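Local atomic coordinates of L544 (Acanthamoeba polyphaga mimivirus, PDB entry 4AMQ), a protein that is probably a metal-dependent nucleotidyl transferase that may take part in transcription-coupled DNA repair and is carried in the virion. Residues Gln278-Ile283 with Gln347-Ile352. Sequence-based numbering, arbitrary orientation.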
# COMPACT_ATOMS: atom_id res chain seq x y z
N GLN A 278 8.88 -1.36 -7.91
CA GLN A 278 8.23 -2.63 -7.63
C GLN A 278 8.85 -3.30 -6.41
O GLN A 278 8.14 -3.87 -5.58
CB GLN A 278 8.31 -3.56 -8.85
CG GLN A 278 7.37 -4.76 -8.77
CD GLN A 278 7.75 -5.87 -9.73
OE1 GLN A 278 8.86 -6.41 -9.67
NE2 GLN A 278 6.84 -6.23 -10.62
N LEU A 279 10.17 -3.23 -6.30
CA LEU A 279 10.87 -3.79 -5.15
C LEU A 279 10.53 -3.08 -3.84
O LEU A 279 10.50 -3.71 -2.79
CB LEU A 279 12.39 -3.79 -5.38
CG LEU A 279 12.92 -4.94 -6.24
CD1 LEU A 279 14.40 -4.76 -6.52
CD2 LEU A 279 12.64 -6.28 -5.57
N LEU A 280 10.27 -1.78 -3.91
CA LEU A 280 9.85 -1.03 -2.73
C LEU A 280 8.48 -1.50 -2.26
O LEU A 280 8.26 -1.73 -1.07
CB LEU A 280 9.82 0.48 -3.00
CG LEU A 280 11.17 1.14 -3.30
CD1 LEU A 280 10.98 2.61 -3.62
CD2 LEU A 280 12.12 0.96 -2.12
N VAL A 281 7.56 -1.65 -3.21
CA VAL A 281 6.22 -2.14 -2.91
C VAL A 281 6.25 -3.58 -2.38
O VAL A 281 5.48 -3.94 -1.49
CB VAL A 281 5.32 -2.10 -4.16
CG1 VAL A 281 4.00 -2.79 -3.88
CG2 VAL A 281 5.09 -0.66 -4.62
N ARG A 282 7.16 -4.39 -2.93
CA ARG A 282 7.27 -5.78 -2.53
C ARG A 282 7.81 -5.90 -1.11
O ARG A 282 7.41 -6.79 -0.36
CB ARG A 282 8.13 -6.55 -3.53
CG ARG A 282 7.46 -6.75 -4.89
CD ARG A 282 8.46 -7.06 -6.01
NE ARG A 282 9.33 -8.19 -5.68
CZ ARG A 282 10.26 -8.68 -6.50
NH1 ARG A 282 10.43 -8.14 -7.70
NH2 ARG A 282 11.01 -9.70 -6.12
N ILE A 283 8.70 -4.99 -0.73
CA ILE A 283 9.19 -4.92 0.65
C ILE A 283 8.08 -4.42 1.59
O ILE A 283 7.97 -4.88 2.72
CB ILE A 283 10.42 -4.01 0.76
CG1 ILE A 283 11.63 -4.66 0.07
CG2 ILE A 283 10.75 -3.71 2.21
CD1 ILE A 283 12.81 -3.74 -0.09
N GLN A 347 16.86 -1.71 5.79
CA GLN A 347 18.07 -1.11 5.25
C GLN A 347 18.02 -1.12 3.73
O GLN A 347 18.34 -0.12 3.09
CB GLN A 347 19.31 -1.87 5.72
CG GLN A 347 19.54 -1.83 7.22
CD GLN A 347 20.61 -2.80 7.68
OE1 GLN A 347 21.69 -2.87 7.09
NE2 GLN A 347 20.31 -3.57 8.72
N LEU A 348 17.61 -2.25 3.17
CA LEU A 348 17.51 -2.40 1.72
C LEU A 348 16.52 -1.38 1.15
O LEU A 348 16.77 -0.79 0.11
CB LEU A 348 17.07 -3.82 1.36
CG LEU A 348 17.05 -4.16 -0.13
CD1 LEU A 348 18.42 -3.91 -0.76
CD2 LEU A 348 16.61 -5.60 -0.35
N TYR A 349 15.41 -1.20 1.85
CA TYR A 349 14.39 -0.25 1.44
C TYR A 349 15.00 1.14 1.32
O TYR A 349 14.83 1.83 0.32
CB TYR A 349 13.25 -0.25 2.46
CG TYR A 349 12.00 0.48 2.02
CD1 TYR A 349 11.00 -0.18 1.32
CD2 TYR A 349 11.82 1.83 2.32
CE1 TYR A 349 9.86 0.48 0.92
CE2 TYR A 349 10.67 2.49 1.93
CZ TYR A 349 9.69 1.81 1.23
OH TYR A 349 8.55 2.47 0.83
N THR A 350 15.73 1.54 2.36
CA THR A 350 16.42 2.82 2.39
C THR A 350 17.41 2.94 1.24
O THR A 350 17.49 3.96 0.56
CB THR A 350 17.17 3.01 3.71
OG1 THR A 350 16.25 2.94 4.81
CG2 THR A 350 17.89 4.36 3.74
N ASN A 351 18.18 1.87 1.04
CA ASN A 351 19.19 1.86 0.00
C ASN A 351 18.59 2.02 -1.39
O ASN A 351 19.11 2.77 -2.21
CB ASN A 351 20.02 0.58 0.09
CG ASN A 351 21.32 0.67 -0.69
OD1 ASN A 351 21.59 -0.14 -1.57
ND2 ASN A 351 22.13 1.67 -0.37
N ILE A 352 17.49 1.32 -1.64
CA ILE A 352 16.83 1.40 -2.94
C ILE A 352 16.30 2.80 -3.20
O ILE A 352 16.44 3.33 -4.30
CB ILE A 352 15.68 0.38 -3.07
CG1 ILE A 352 16.24 -1.05 -3.02
CG2 ILE A 352 14.91 0.60 -4.37
CD1 ILE A 352 15.19 -2.12 -2.99
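Leu-348 lies with its CG-CD2 end against the CD1 methyl of Ile-283, a light contact in which Leu-348 CD2 stands 4.2 Å from Ile-283 CD1. Ile-307 of helix 297-311 touches both side chains.

At Tyr-349 the phenol lies against segment 278-283. With CG anti to the backbone N (chi1 -168°), the ring is swung over to the neighbouring helix although the bond leaving its backbone does not head straight there. Leu-280 CD2 rests over one face, 4.0 Å from the Tyr-349 ring centroid and 19° off the normal, a CH-pi contact displaced toward the CD1-CE1 side. The carbonyl O of Leu-280 meets the ring edge in plane, 3.4 Å from Tyr-349 CE1, where aromatic C-H polarity would suit an acceptor. Ile-283 CG2 comes in obliquely, at 3.6 Å from Tyr-349 CD1. Beyond the pair, Arg-287 makes a cation-pi contact with the ring, and the hydroxyl has a weak hydrogen bond with Asp-284.

The segment axes approach to 10.1 Å at 157° between their N-to-C directions, a nearly antiparallel pairing of helices 274-292 and 334-368 within the helical domain. No hydrogen bond spans the two segments; the contact is mainly apolar packing.

Ile-352, one turn after Leu-348, divides its work between two branches. The side chains of Ile-352 and Leu-280 pass in opposite directions, with Ile-352 CG2, anti to its backbone N, 3.6 Å from Leu-280 CD2; the same Leu-280 methyl also sits over the Tyr-349 ring. The other branch ends in CD1, which faces Ile-283 CD1 tip to tip at 4.1 Å and also abuts Leu-279 CB, while Ile-311 of helix 297-311 touches both Leu-279 and Ile-352.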